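Local coordinates for protein putative citrate lyase (Ralstonia eutropha, PDB 3QQW) that probably acts as a magnesium-dependent lyase of the citrate lyase family, perhaps cleaving (S)-citramalyl-CoA, at residues Q198-A209 with D239-F249. Numbering follows the deposited sequence.
Sequences QFEHALLVRAKA and DACRARNEFGF
Arg242 CB sits over the centre of one face of the Phe199 ring, a CH-pi contact 3.7 Å from the ring centroid, while Gln198 CD leans over the rim of the opposite face; the nearly parallel ring of His224 also meets it. Phe199 CE1 lies 4.1 Å from Ala243 CB, and the far end of the ring reaches Asp239 O. A second ring, Phe247, fits between Phe199 and helix 202-209; the two ring planes are inclined at 38° in an oblique pairing, and Phe199 CD1 comes 3.7 Å from Phe247 CE1. Phe247 turns its edge to the carbonyl oxygens of Phe199 and Val205, and its CE2 lies 3.9 Å from Val205 CG1. Lys208 adds its aliphatic part, CB resting at the edge of the Phe249 ring. These contacts join helix 202-217, which leads into strand 221-224, and helix 233-247, which leads into strand 251-254, neighbouring helices outside the TIM barrel, and their flanking residues, with short-segment axes crossing at -68°; Ala202 of the third subunit also packs on Phe247. Near exposed Glu200 the interactions become ionic. Arg242 bends at chi3 (69°), laying its guanidinium over Phe199 CB, and grips Glu200 OE2 end-on, from NH1 at 3.1 Å and NH2 at 3.2 Å, with Glu200 OE2 in the guanidinium plane. Glu246 OE1 takes NH2 as well, through its syn lone pair, so carboxylates from both segments limit the guanidinium's rotation. On the buried side, the extended Lys208 chain carries NZ to Gln198 O (2.7 Å) and Gln198 OE1, with His224 as a further partner. Ser195 binds both Asp239 OD1 and Gln198 NE2.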
# COMPACT_ATOMS: atom_id res chain seq x y z
N GLN C 198 -14.03 1.85 -10.08
CA GLN C 198 -12.86 2.74 -10.04
C GLN C 198 -12.53 3.17 -8.60
O GLN C 198 -11.44 3.72 -8.36
CB GLN C 198 -13.08 3.96 -10.93
CG GLN C 198 -14.32 4.79 -10.61
CD GLN C 198 -14.05 6.25 -10.88
OE1 GLN C 198 -12.90 6.73 -10.88
NE2 GLN C 198 -15.09 6.99 -11.14
N PHE C 199 -13.45 2.87 -7.65
CA PHE C 199 -13.28 3.18 -6.24
C PHE C 199 -13.13 1.91 -5.41
O PHE C 199 -12.99 2.00 -4.18
CB PHE C 199 -14.49 3.97 -5.74
CG PHE C 199 -14.66 5.34 -6.34
CD1 PHE C 199 -13.71 6.34 -6.12
CD2 PHE C 199 -15.81 5.67 -7.06
CE1 PHE C 199 -13.89 7.63 -6.66
CE2 PHE C 199 -15.98 6.96 -7.58
CZ PHE C 199 -15.03 7.92 -7.39
N GLU C 200 -13.17 0.72 -6.06
CA GLU C 200 -13.21 -0.57 -5.38
C GLU C 200 -12.21 -1.63 -5.89
O GLU C 200 -11.81 -2.48 -5.09
CB GLU C 200 -14.62 -1.15 -5.44
CG GLU C 200 -15.59 -0.37 -4.55
CD GLU C 200 -17.07 -0.53 -4.83
OE1 GLU C 200 -17.45 -1.48 -5.56
OE2 GLU C 200 -17.85 0.28 -4.30
N HIS C 201 -11.81 -1.59 -7.18
CA HIS C 201 -10.82 -2.54 -7.71
C HIS C 201 -9.52 -2.34 -6.94
O HIS C 201 -9.05 -1.21 -6.81
CB HIS C 201 -10.63 -2.34 -9.23
CG HIS C 201 -9.76 -3.38 -9.87
ND1 HIS C 201 -8.37 -3.35 -9.76
CD2 HIS C 201 -10.11 -4.45 -10.61
CE1 HIS C 201 -7.92 -4.40 -10.43
NE2 HIS C 201 -8.93 -5.10 -10.96
N ALA C 202 -8.97 -3.43 -6.39
CA ALA C 202 -7.78 -3.44 -5.54
C ALA C 202 -6.61 -2.65 -6.12
O ALA C 202 -5.97 -1.92 -5.36
CB ALA C 202 -7.36 -4.88 -5.28
N LEU C 203 -6.36 -2.74 -7.44
CA LEU C 203 -5.27 -2.03 -8.08
C LEU C 203 -5.55 -0.54 -8.19
O LEU C 203 -4.62 0.27 -8.11
CB LEU C 203 -4.94 -2.61 -9.46
CG LEU C 203 -4.42 -4.07 -9.50
CD1 LEU C 203 -4.08 -4.45 -10.91
CD2 LEU C 203 -3.23 -4.29 -8.58
N LEU C 204 -6.83 -0.17 -8.34
CA LEU C 204 -7.23 1.23 -8.49
C LEU C 204 -7.28 1.90 -7.13
O LEU C 204 -6.79 3.03 -7.00
CB LEU C 204 -8.57 1.31 -9.24
CG LEU C 204 -8.50 0.73 -10.67
CD1 LEU C 204 -9.81 0.84 -11.37
CD2 LEU C 204 -7.38 1.41 -11.50
N VAL C 205 -7.75 1.18 -6.09
CA VAL C 205 -7.78 1.68 -4.71
C VAL C 205 -6.35 1.97 -4.30
O VAL C 205 -6.08 3.05 -3.82
CB VAL C 205 -8.48 0.69 -3.72
CG1 VAL C 205 -8.34 1.16 -2.28
CG2 VAL C 205 -9.94 0.51 -4.06
N ARG C 206 -5.44 1.02 -4.57
CA ARG C 206 -4.02 1.07 -4.27
C ARG C 206 -3.36 2.26 -4.96
O ARG C 206 -2.67 3.04 -4.30
CB ARG C 206 -3.36 -0.25 -4.68
CG ARG C 206 -1.87 -0.29 -4.48
CD ARG C 206 -1.26 -1.50 -5.12
NE ARG C 206 0.19 -1.52 -4.90
CZ ARG C 206 1.07 -0.85 -5.63
NH1 ARG C 206 0.67 -0.15 -6.69
NH2 ARG C 206 2.36 -0.92 -5.35
N ALA C 207 -3.59 2.42 -6.25
CA ALA C 207 -3.03 3.50 -7.05
C ALA C 207 -3.54 4.87 -6.56
O ALA C 207 -2.74 5.75 -6.27
CB ALA C 207 -3.40 3.29 -8.51
N LYS C 208 -4.87 5.03 -6.42
CA LYS C 208 -5.47 6.28 -5.95
C LYS C 208 -4.98 6.64 -4.53
O LYS C 208 -4.57 7.79 -4.30
CB LYS C 208 -7.00 6.20 -5.98
CG LYS C 208 -7.55 6.26 -7.38
CD LYS C 208 -9.07 6.30 -7.37
CE LYS C 208 -9.61 6.44 -8.78
NZ LYS C 208 -11.09 6.35 -8.79
N ALA C 209 -5.02 5.67 -3.60
CA ALA C 209 -4.60 5.91 -2.22
C ALA C 209 -3.10 6.27 -2.16
O ALA C 209 -2.76 7.20 -1.43
CB ALA C 209 -4.91 4.70 -1.34
N ASP C 239 -19.44 10.73 -7.61
CA ASP C 239 -18.02 10.48 -7.89
C ASP C 239 -17.12 11.46 -7.14
O ASP C 239 -16.16 11.03 -6.48
CB ASP C 239 -17.74 10.56 -9.40
CG ASP C 239 -18.07 9.29 -10.18
OD1 ASP C 239 -18.72 8.39 -9.60
OD2 ASP C 239 -17.68 9.20 -11.36
N ALA C 240 -17.47 12.76 -7.16
CA ALA C 240 -16.74 13.81 -6.44
C ALA C 240 -16.76 13.57 -4.94
O ALA C 240 -15.71 13.68 -4.30
CB ALA C 240 -17.31 15.17 -6.77
N CYS C 241 -17.90 13.14 -4.38
CA CYS C 241 -18.03 12.83 -2.94
C CYS C 241 -17.21 11.58 -2.55
O CYS C 241 -16.56 11.62 -1.51
CB CYS C 241 -19.49 12.69 -2.53
SG CYS C 241 -20.37 14.28 -2.40
N ARG C 242 -17.21 10.50 -3.37
CA ARG C 242 -16.43 9.29 -3.06
C ARG C 242 -14.95 9.62 -3.07
O ARG C 242 -14.23 9.24 -2.16
CB ARG C 242 -16.72 8.13 -4.02
CG ARG C 242 -18.11 7.52 -3.84
CD ARG C 242 -18.19 6.11 -4.38
NE ARG C 242 -17.42 5.14 -3.60
CZ ARG C 242 -17.48 3.82 -3.75
NH1 ARG C 242 -18.27 3.28 -4.68
NH2 ARG C 242 -16.75 3.02 -2.98
N ALA C 243 -14.50 10.38 -4.10
CA ALA C 243 -13.09 10.76 -4.23
C ALA C 243 -12.70 11.65 -3.07
O ALA C 243 -11.63 11.44 -2.48
CB ALA C 243 -12.86 11.47 -5.55
N ARG C 244 -13.59 12.60 -2.69
CA ARG C 244 -13.34 13.52 -1.59
C ARG C 244 -13.34 12.82 -0.21
O ARG C 244 -12.40 13.00 0.55
CB ARG C 244 -14.37 14.65 -1.59
CG ARG C 244 -14.06 15.70 -0.55
CD ARG C 244 -15.27 16.34 -0.01
NE ARG C 244 -14.90 17.44 0.88
CZ ARG C 244 -15.74 18.37 1.31
NH1 ARG C 244 -17.02 18.34 0.94
NH2 ARG C 244 -15.32 19.34 2.11
N ASN C 245 -14.39 12.06 0.10
CA ASN C 245 -14.58 11.49 1.42
C ASN C 245 -14.00 10.09 1.68
O ASN C 245 -13.83 9.75 2.85
CB ASN C 245 -16.05 11.49 1.76
CG ASN C 245 -16.63 12.89 1.75
OD1 ASN C 245 -17.69 13.11 1.16
ND2 ASN C 245 -15.93 13.87 2.33
N GLU C 246 -13.72 9.30 0.64
CA GLU C 246 -13.16 7.96 0.86
C GLU C 246 -11.67 7.89 0.51
O GLU C 246 -10.97 7.01 1.03
CB GLU C 246 -13.91 6.90 0.03
CG GLU C 246 -15.37 6.72 0.37
CD GLU C 246 -16.11 5.76 -0.54
OE1 GLU C 246 -15.55 4.68 -0.86
OE2 GLU C 246 -17.26 6.07 -0.92
N PHE C 247 -11.18 8.79 -0.36
CA PHE C 247 -9.80 8.74 -0.80
C PHE C 247 -8.96 10.00 -0.45
O PHE C 247 -7.75 9.88 -0.40
CB PHE C 247 -9.74 8.48 -2.32
CG PHE C 247 -10.10 7.05 -2.67
CD1 PHE C 247 -11.43 6.68 -2.83
CD2 PHE C 247 -9.11 6.08 -2.82
CE1 PHE C 247 -11.76 5.35 -3.11
CE2 PHE C 247 -9.45 4.76 -3.13
CZ PHE C 247 -10.76 4.41 -3.27
N GLY C 248 -9.60 11.14 -0.20
CA GLY C 248 -8.87 12.36 0.15
C GLY C 248 -8.47 13.27 -1.00
O GLY C 248 -7.54 14.06 -0.87
N PHE C 249 -9.19 13.15 -2.16
CA PHE C 249 -8.98 14.02 -3.31
C PHE C 249 -9.59 15.37 -2.98
O PHE C 249 -10.59 15.42 -2.26
CB PHE C 249 -9.60 13.43 -4.58
CG PHE C 249 -8.83 12.25 -5.13
CD1 PHE C 249 -7.80 12.43 -6.04
CD2 PHE C 249 -9.18 10.96 -4.78
CE1 PHE C 249 -7.14 11.34 -6.60
CE2 PHE C 249 -8.50 9.86 -5.33
CZ PHE C 249 -7.49 10.06 -6.24